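Local atomic coordinates of arylmalonate decarboxylase (Bordetella bronchiseptica, PDB entry 3IXL), a protein that catalyses the enantioselective decarboxylation of 2-aryl-2-methylmalonates, taking up a proton to give 2-arylpropionates and carbon dioxide. Residues 50-53 and 54-57; 160-164 and 165-169; 207-211 and 212-216. The protein carries 2 engineered substitutions. One frame throughout, in Å; residues are numbered along the deposited sequence.

Contact 1 of 3, residues 50-53 and 54-57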
ATOM      1  N   ALA A  50      13.424   2.709 -13.642  1.00 10.24           N
ATOM      2  CA  ALA A  50      14.181   3.966 -13.619  1.00 10.49           C
ATOM      3  C   ALA A  50      14.457   4.523 -12.217  1.00 10.74           C
ATOM      4  O   ALA A  50      15.319   5.390 -12.056  1.00 11.38           O
ATOM      5  CB  ALA A  50      13.508   5.020 -14.480  1.00 10.77           C
ATOM      6  N   VAL A  51      13.729   4.045 -11.208  1.00  9.77           N
ATOM      7  CA  VAL A  51      13.907   4.552  -9.838  1.00  9.94           C
ATOM      8  C   VAL A  51      14.213   3.483  -8.793  1.00  9.52           C
ATOM      9  O   VAL A  51      14.641   3.816  -7.682  1.00  9.03           O
ATOM     10  CB  VAL A  51      12.693   5.395  -9.342  1.00  9.77           C
ATOM     11  CG1 VAL A  51      12.519   6.638 -10.198  1.00 10.97           C
ATOM     12  CG2 VAL A  51      11.411   4.555  -9.276  1.00 11.00           C
ATOM     13  N   ILE A  52      13.984   2.211  -9.127  1.00  8.74           N
ATOM     14  CA  ILE A  52      14.065   1.146  -8.122  1.00  9.51           C
ATOM     15  C   ILE A  52      15.441   1.083  -7.448  1.00  9.79           C
ATOM     16  O   ILE A  52      15.547   0.760  -6.267  1.00  9.99           O
ATOM     17  CB  ILE A  52      13.657  -0.237  -8.709  1.00  9.63           C
ATOM     18  CG1 ILE A  52      13.571  -1.318  -7.623  1.00  9.86           C
ATOM     19  CG2 ILE A  52      14.642  -0.682  -9.785  1.00 10.00           C
ATOM     20  CD1 ILE A  52      12.447  -1.123  -6.623  1.00 10.85           C
ATOM     21  N   GLU A  53      16.485   1.416  -8.201  1.00 10.66           N
ATOM     22  CA  GLU A  53      17.845   1.321  -7.684  1.00 11.33           C
ATOM     23  C   GLU A  53      18.159   2.370  -6.627  1.00 11.23           C
ATOM     24  O   GLU A  53      19.136   2.223  -5.885  1.00 12.29           O
ATOM     25  CB  GLU A  53      18.849   1.430  -8.826  1.00 11.55           C
ATOM     26  CG  GLU A  53      18.716   0.290  -9.824  1.00 13.90           C
ATOM     27  CD  GLU A  53      19.457   0.548 -11.118  1.00 16.52           C
ATOM     28  OE1 GLU A  53      20.212  -0.351 -11.534  1.00 18.94           O
ATOM     29  OE2 GLU A  53      19.289   1.629 -11.717  1.00 17.67           O
ATOM     30  N   SER A  54      17.345   3.419  -6.560  1.00 10.50           N
ATOM     31  CA  SER A  54      17.561   4.504  -5.606  1.00 10.73           C
ATOM     32  C   SER A  54      16.902   4.280  -4.252  1.00 10.21           C
ATOM     33  O   SER A  54      17.127   5.049  -3.330  1.00 10.01           O
ATOM     34  CB  SER A  54      17.090   5.835  -6.189  1.00 10.63           C
ATOM     35  OG  SER A  54      15.674   5.884  -6.312  1.00 12.79           O
ATOM     36  N   VAL A  55      16.084   3.240  -4.145  1.00 10.04           N
ATOM     37  CA  VAL A  55      15.350   2.983  -2.912  1.00  9.68           C
ATOM     38  C   VAL A  55      16.273   2.905  -1.694  1.00 10.22           C
ATOM     39  O   VAL A  55      16.011   3.542  -0.675  1.00 10.23           O
ATOM     40  CB  VAL A  55      14.449   1.738  -3.038  1.00  9.71           C
ATOM     41  CG1 VAL A  55      13.922   1.301  -1.661  1.00  8.86           C
ATOM     42  CG2 VAL A  55      13.293   2.038  -3.990  1.00  9.69           C
ATOM     43  N   VAL A  56      17.364   2.159  -1.812  1.00 10.74           N
ATOM     44  CA  VAL A  56      18.288   2.002  -0.686  1.00 11.29           C
ATOM     45  C   VAL A  56      18.875   3.347  -0.222  1.00 11.40           C
ATOM     46  O   VAL A  56      18.990   3.605   0.977  1.00 11.55           O
ATOM     47  CB  VAL A  56      19.400   0.982  -1.029  1.00 11.52           C
ATOM     48  CG1 VAL A  56      20.553   1.057  -0.037  1.00 13.59           C
ATOM     49  CG2 VAL A  56      18.815  -0.421  -1.044  1.00 12.74           C
ATOM     50  N   ASP A  57      19.205   4.218  -1.171  1.00 11.24           N
ATOM     51  CA  ASP A  57      19.752   5.531  -0.833  1.00 11.78           C
ATOM     52  C   ASP A  57      18.728   6.396  -0.113  1.00 10.77           C
ATOM     53  O   ASP A  57      19.074   7.137   0.805  1.00 10.87           O
ATOM     54  CB  ASP A  57      20.284   6.245  -2.077  1.00 12.79           C
ATOM     55  CG  ASP A  57      21.488   5.536  -2.682  1.00 16.94           C
ATOM     56  OD1 ASP A  57      22.354   5.036  -1.926  1.00 21.17           O
ATOM     57  OD2 ASP A  57      21.555   5.458  -3.924  1.00 22.84           O
TER
HETATM   58  O   HOH W   1      17.454   0.265  -4.078  1.00 16.93           O

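Contact 2 of 3, residues 160-164 and 165-169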
ATOM      1  N   ALA A 160      -4.586  10.362  -7.934  1.00 13.87           N
ATOM      2  CA  ALA A 160      -5.098  11.204  -6.849  1.00 13.48           C
ATOM      3  C   ALA A 160      -6.420  11.895  -7.201  1.00 13.32           C
ATOM      4  O   ALA A 160      -7.131  12.368  -6.312  1.00 13.90           O
ATOM      5  CB  ALA A 160      -4.052  12.235  -6.430  1.00 14.17           C
ATOM      6  N   ARG A 161      -6.744  11.949  -8.491  1.00 12.47           N
ATOM      7  CA  ARG A 161      -7.961  12.626  -8.951  1.00 12.45           C
ATOM      8  C   ARG A 161      -9.205  11.739  -8.936  1.00 12.16           C
ATOM      9  O   ARG A 161     -10.316  12.241  -9.107  1.00 13.02           O
ATOM     10  CB  ARG A 161      -7.761  13.223 -10.347  1.00 13.10           C
ATOM     11  CG  ARG A 161      -6.751  14.357 -10.378  1.00 15.73           C
ATOM     12  CD  ARG A 161      -6.869  15.198 -11.646  1.00 21.16           C
ATOM     13  NE  ARG A 161      -6.449  14.485 -12.855  1.00 24.34           N
ATOM     14  CZ  ARG A 161      -5.197  14.440 -13.316  1.00 25.41           C
ATOM     15  NH1 ARG A 161      -4.213  15.051 -12.661  1.00 26.28           N
ATOM     16  NH2 ARG A 161      -4.926  13.773 -14.430  1.00 26.46           N
ATOM     17  N   VAL A 162      -9.032  10.431  -8.746  1.00 10.56           N
ATOM     18  CA  VAL A 162     -10.164   9.510  -8.753  1.00 10.21           C
ATOM     19  C   VAL A 162     -10.994   9.742  -7.482  1.00  9.84           C
ATOM     20  O   VAL A 162     -10.460   9.725  -6.367  1.00 10.42           O
ATOM     21  CB  VAL A 162      -9.690   8.042  -8.837  1.00 10.03           C
ATOM     22  CG1 VAL A 162     -10.868   7.078  -8.869  1.00 10.02           C
ATOM     23  CG2 VAL A 162      -8.826   7.822 -10.089  1.00 10.85           C
ATOM     24  N   ASP A 163     -12.297   9.944  -7.662  1.00  9.20           N
ATOM     25  CA  ASP A 163     -13.195  10.261  -6.553  1.00  8.84           C
ATOM     26  C   ASP A 163     -13.656   9.034  -5.766  1.00  8.27           C
ATOM     27  O   ASP A 163     -13.607   7.897  -6.250  1.00  8.20           O
ATOM     28  CB  ASP A 163     -14.422  10.979  -7.100  1.00  9.11           C
ATOM     29  CG  ASP A 163     -15.258  10.075  -7.960  1.00 10.54           C
ATOM     30  OD1 ASP A 163     -16.277   9.555  -7.468  1.00 12.69           O
ATOM     31  OD2 ASP A 163     -14.852   9.842  -9.118  1.00 13.43           O
ATOM     32  N   THR A 164     -14.163   9.295  -4.566  1.00  7.89           N
ATOM     33  CA  THR A 164     -14.606   8.245  -3.664  1.00  7.62           C
ATOM     34  C   THR A 164     -15.650   7.321  -4.270  1.00  7.39           C
ATOM     35  O   THR A 164     -15.555   6.104  -4.142  1.00  7.90           O
ATOM     36  CB  THR A 164     -15.144   8.862  -2.358  1.00  7.87           C
ATOM     37  OG1 THR A 164     -14.087   9.586  -1.722  1.00  8.57           O
ATOM     38  CG2 THR A 164     -15.719   7.801  -1.410  1.00  8.72           C
ATOM     39  N   ALA A 165     -16.667   7.895  -4.911  1.00  7.20           N
ATOM     40  CA  ALA A 165     -17.754   7.067  -5.440  1.00  7.56           C
ATOM     41  C   ALA A 165     -17.296   6.124  -6.554  1.00  7.30           C
ATOM     42  O   ALA A 165     -17.784   5.001  -6.661  1.00  7.80           O
ATOM     43  CB  ALA A 165     -18.913   7.942  -5.909  1.00  8.06           C
ATOM     44  N   THR A 166     -16.349   6.586  -7.367  1.00  7.46           N
ATOM     45  CA  THR A 166     -15.752   5.739  -8.391  1.00  7.34           C
ATOM     46  C   THR A 166     -15.028   4.557  -7.741  1.00  7.11           C
ATOM     47  O   THR A 166     -15.107   3.429  -8.220  1.00  7.29           O
ATOM     48  CB  THR A 166     -14.781   6.552  -9.265  1.00  7.97           C
ATOM     49  OG1 THR A 166     -15.529   7.533 -10.002  1.00  9.18           O
ATOM     50  CG2 THR A 166     -14.018   5.653 -10.249  1.00  8.10           C
ATOM     51  N   LEU A 167     -14.329   4.821  -6.640  1.00  6.63           N
ATOM     52  CA  LEU A 167     -13.604   3.757  -5.949  1.00  6.58           C
ATOM     53  C   LEU A 167     -14.544   2.766  -5.257  1.00  6.75           C
ATOM     54  O   LEU A 167     -14.302   1.557  -5.276  1.00  6.68           O
ATOM     55  CB  LEU A 167     -12.619   4.353  -4.937  1.00  7.30           C
ATOM     56  CG  LEU A 167     -11.490   5.181  -5.552  1.00  8.22           C
ATOM     57  CD1 LEU A 167     -10.741   5.949  -4.484  1.00 10.78           C
ATOM     58  CD2 LEU A 167     -10.549   4.280  -6.368  1.00 11.01           C
ATOM     59  N   VAL A 168     -15.628   3.272  -4.668  1.00  6.78           N
ATOM     60  CA  VAL A 168     -16.626   2.382  -4.077  1.00  6.92           C
ATOM     61  C   VAL A 168     -17.195   1.451  -5.155  1.00  6.91           C
ATOM     62  O   VAL A 168     -17.316   0.242  -4.959  1.00  7.90           O
ATOM     63  CB  VAL A 168     -17.782   3.169  -3.390  1.00  6.96           C
ATOM     64  CG1 VAL A 168     -18.947   2.235  -3.013  1.00  7.20           C
ATOM     65  CG2 VAL A 168     -17.264   3.921  -2.163  1.00  7.60           C
ATOM     66  N   ASP A 169     -17.556   2.036  -6.291  1.00  7.19           N
ATOM     67  CA  ASP A 169     -18.112   1.263  -7.394  1.00  8.27           C
ATOM     68  C   ASP A 169     -17.117   0.234  -7.943  1.00  8.04           C
ATOM     69  O   ASP A 169     -17.500  -0.891  -8.277  1.00  8.63           O
ATOM     70  CB  ASP A 169     -18.562   2.200  -8.506  1.00  8.81           C
ATOM     71  CG  ASP A 169     -19.026   1.456  -9.721  1.00 10.19           C
ATOM     72  OD1 ASP A 169     -20.122   0.859  -9.654  1.00 11.90           O
ATOM     73  OD2 ASP A 169     -18.285   1.458 -10.727  1.00 12.35           O
TER

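Contact 3 of 3, residues 207-211 and 212-216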
ATOM      1  N   PRO A 207     -14.191  -7.322   4.436  1.00 11.09           N
ATOM      2  CA  PRO A 207     -13.169  -6.301   4.665  1.00 10.79           C
ATOM      3  C   PRO A 207     -12.470  -5.846   3.383  1.00 10.27           C
ATOM      4  O   PRO A 207     -12.378  -6.608   2.414  1.00 10.34           O
ATOM      5  CB  PRO A 207     -12.176  -7.003   5.599  1.00 11.32           C
ATOM      6  CG  PRO A 207     -12.311  -8.442   5.267  1.00 11.77           C
ATOM      7  CD  PRO A 207     -13.745  -8.661   4.859  1.00 10.97           C
ATOM      8  N   VAL A 208     -11.990  -4.608   3.411  1.00  9.66           N
ATOM      9  CA  VAL A 208     -11.173  -4.030   2.346  1.00  9.49           C
ATOM     10  C   VAL A 208      -9.797  -3.682   2.894  1.00  8.36           C
ATOM     11  O   VAL A 208      -9.678  -3.030   3.942  1.00  9.28           O
ATOM     12  CB  VAL A 208     -11.794  -2.729   1.783  1.00 10.00           C
ATOM     13  CG1 VAL A 208     -10.901  -2.115   0.702  1.00 11.40           C
ATOM     14  CG2 VAL A 208     -13.177  -3.007   1.232  1.00 10.64           C
ATOM     15  N   VAL A 209      -8.765  -4.101   2.175  1.00  6.94           N
ATOM     16  CA  VAL A 209      -7.400  -3.661   2.465  1.00  6.80           C
ATOM     17  C   VAL A 209      -6.994  -2.737   1.331  1.00  6.38           C
ATOM     18  O   VAL A 209      -7.035  -3.134   0.168  1.00  6.60           O
ATOM     19  CB  VAL A 209      -6.421  -4.848   2.605  1.00  6.48           C
ATOM     20  CG1 VAL A 209      -4.975  -4.355   2.761  1.00  7.70           C
ATOM     21  CG2 VAL A 209      -6.793  -5.697   3.817  1.00  7.28           C
ATOM     22  N   SER A 210      -6.624  -1.508   1.673  1.00  5.85           N
ATOM     23  CA  SER A 210      -6.282  -0.493   0.684  1.00  6.01           C
ATOM     24  C   SER A 210      -4.806  -0.146   0.836  1.00  5.80           C
ATOM     25  O   SER A 210      -4.325   0.009   1.960  1.00  5.60           O
ATOM     26  CB  SER A 210      -7.160   0.743   0.887  1.00  6.30           C
ATOM     27  OG  SER A 210      -6.830   1.750  -0.046  1.00  7.77           O
ATOM     28  N   SER A 211      -4.105  -0.002  -0.288  1.00  5.44           N
ATOM     29  CA  SER A 211      -2.642   0.212  -0.283  1.00  5.81           C
ATOM     30  C   SER A 211      -2.130   1.296   0.680  1.00  5.42           C
ATOM     31  O   SER A 211      -1.293   1.014   1.540  1.00  5.52           O
ATOM     32  CB  SER A 211      -2.147   0.549  -1.695  1.00  6.65           C
ATOM     33  OG  SER A 211      -2.174  -0.574  -2.536  1.00  7.08           O
ATOM     34  N   SER A 212      -2.579   2.533   0.504  1.00  5.65           N
ATOM     35  CA  SER A 212      -2.021   3.628   1.301  1.00  6.30           C
ATOM     36  C   SER A 212      -2.327   3.454   2.797  1.00  6.13           C
ATOM     37  O   SER A 212      -1.419   3.443   3.624  1.00  5.97           O
ATOM     38  CB  SER A 212      -2.468   4.985   0.765  1.00  6.73           C
ATOM     39  OG  SER A 212      -1.800   6.027   1.443  1.00 10.13           O
ATOM     40  N   PRO A 213      -3.613   3.294   3.160  1.00  5.51           N
ATOM     41  CA  PRO A 213      -3.920   3.085   4.573  1.00  5.72           C
ATOM     42  C   PRO A 213      -3.203   1.860   5.163  1.00  5.64           C
ATOM     43  O   PRO A 213      -2.683   1.939   6.277  1.00  6.26           O
ATOM     44  CB  PRO A 213      -5.446   2.923   4.575  1.00  5.94           C
ATOM     45  CG  PRO A 213      -5.879   3.693   3.353  1.00  6.78           C
ATOM     46  CD  PRO A 213      -4.840   3.363   2.340  1.00  6.10           C
ATOM     47  N   ALA A 214      -3.140   0.751   4.428  1.00  5.30           N
ATOM     48  CA  ALA A 214      -2.415  -0.426   4.931  1.00  5.22           C
ATOM     49  C   ALA A 214      -0.936  -0.107   5.136  1.00  5.05           C
ATOM     50  O   ALA A 214      -0.341  -0.563   6.107  1.00  5.67           O
ATOM     51  CB  ALA A 214      -2.577  -1.615   3.991  1.00  5.52           C
ATOM     52  N   GLY A 215      -0.353   0.688   4.234  1.00  5.12           N
ATOM     53  CA  GLY A 215       1.046   1.102   4.390  1.00  4.58           C
ATOM     54  C   GLY A 215       1.270   1.826   5.709  1.00  4.29           C
ATOM     55  O   GLY A 215       2.251   1.566   6.415  1.00  5.22           O
ATOM     56  N   PHE A 216       0.360   2.737   6.048  1.00  4.76           N
ATOM     57  CA  PHE A 216       0.442   3.432   7.332  1.00  4.97           C
ATOM     58  C   PHE A 216       0.279   2.489   8.508  1.00  5.34           C
ATOM     59  O   PHE A 216       1.059   2.527   9.446  1.00  6.25           O
ATOM     60  CB  PHE A 216      -0.587   4.566   7.410  1.00  5.52           C
ATOM     61  CG  PHE A 216      -0.155   5.804   6.687  1.00  4.86           C
ATOM     62  CD1 PHE A 216      -0.497   6.008   5.360  1.00  5.83           C
ATOM     63  CD2 PHE A 216       0.647   6.744   7.331  1.00  6.00           C
ATOM     64  CE1 PHE A 216      -0.062   7.140   4.677  1.00  7.03           C
ATOM     65  CE2 PHE A 216       1.090   7.884   6.665  1.00  7.14           C
ATOM     66  CZ  PHE A 216       0.744   8.083   5.339  1.00  7.05           C
TER
HETATM   67  O   HOH W   2      -4.623   3.170  -1.312  1.00  9.17           O

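Contact 1 of 3, residues 50-53 and 54-57
Between helix 45-51 and helix 55-64 the chain runs through two i-to-i+3 steps, Ser54 on Val51 and Val55 on Ile52. Ser54 N donates to Val51 O over 3.0 Å, approaching 47° out of the carbonyl plane. One residue on, Val55 N reaches Ile52 O only weakly, at 3.3 Å. A water bridges the next pair, donating to Ile52 O at 2.9 Å and accepting from Val56 N at 3.0 Å, in the place where a direct i-to-i+4 bond would lie in a regular helix.

Among the side chains, Ser54 does most. Its OG sits between its own backbone N and carbonyl carbon (chi1 69°), which brings the hydroxyl back over the turn to donate to Val51 O at 2.7 Å, in the carbonyl plane and on a lone pair. Val51 O is thus gripped twice by one residue. The Val55 methyl CG2 rests against Ile52 O and touches Ile52 CD1 at 4.2 Å. Both side chains continue onto helix 83-97, Ile52 meeting Phe85 and Leu89 and Val55 meeting Met93, while Val51 packs on Leu40. The serine hydroxyl and the water on the carbonyls of successive i-to-i+3 turns mark the junction of two consecutive helices.

Contact 2 of 3, residues 160-164 and 165-169
The Asp163 carboxylate takes a bond from Thr166 on each oxygen, the N-H well above its plane and the hydroxyl nearer to it. Thr166 N approaches Asp163 OD1 from above the carboxylate, 49° out of plane, at 3.0 Å. Thr166 OG1 instead donates to Asp163 OD2 on its syn side, 25° out of plane, over a short 2.6 Å. The two side chains cross at about a right angle, and the pair of bonds from a single residue should restrain rotation of the carboxylate. With chi1 at 67° the Asp163 side chain is swung in over its own backbone, which carries the acid forward to the first turn of the helix. Thr166 OG1 stands beside its own backbone N, whose N-H serves the other oxygen.

Behind the cap the helical bonds begin: Leu167 N donates to Asp163 O at 3.2 Å, and Val168 N to Thr164 O at 2.9 Å. On the apolar side Val162 CG1 touches Thr166 CG2 at 3.7 Å and Leu167 CD2 at 3.8 Å. Outside the turn, Val162 packs on Leu151 and Ile153, Leu167 on Leu191, and Thr164 and Val168 on Ala196 of helix 196-204. The negative carboxylate would probably be stabilised by the partial positive charge at the amino end of helix 164-176. Asp163 is the N-cap, and Val162 touching Leu167 across it is the apolar contact of a hydrophobic staple at the start of the helix.

Contact 3 of 3, residues 207-211 and 212-216
Val209 and Ala214 touch across a beta-to-alpha turn in which strand 208-210, at the edge of a four-stranded parallel sheet, runs directly into helix 211-222. The axes of the strand and of segment 212-216 make an angle of 81°, so the helix leaves at close to a right angle to the strand.

Backbone bonds set the first turn. Ala214 N donates to Ser210 O, the N-cap carbonyl, at 2.8 Å; Gly215 N follows with Ser211 O at 2.9 Å.

Van der Waals contacts lie alongside these bonds. Val209 CG1, anti to the backbone N (chi1 174°), extends to Ala214 CB at 3.8 Å, and both residues lean on Val108 of helix 104-114. The Pro213 ring lies alongside Ser210 in a ring-to-hydroxyl contact, its CD 3.5 Å from Ser210 OG, and its other neighbours include Ile197 and Leu27.

The serine hydroxyls find their polar partners mainly in other parts of the chain. The Ser211 hydroxyl is hydrogen-bonded to Thr75 OG1 and to the backbone N of the engineered Ser188. Thr75 and Ser188 both belong to the 2-phenylacetic acid pocket, and the Ser211 side chain itself comes within about 5 Å of that ligand. Ser210 OG pairs with Thr193 OG1 and also with a water, which accepts from Ser212 N at 2.8 Å.

How the contacts relate
From the N terminus the three contacts come in series, none nested in or crossing another. Each is local: a helix-helix turn, a helix start and a strand-to-helix turn, and none closes a long loop. Contact 1 joins helix 45-51 to helix 55-64, ahead of strand 67-72 of the first parallel sheet. Contact 2 opens helix 164-176, which leads towards strand 183-187 of the second sheet. Contact 3 passes from that sheet's edge strand 208-210 into helix 211-222. Contacts 2 and 3 are the nearer pair, their closest atoms about 7 Å apart, and helix 196-204 touches both. Contact 1 lies about 14 Å from contact 3 between nearest atoms. Contact 3 is the most central and borders the ligand pocket through Ser211.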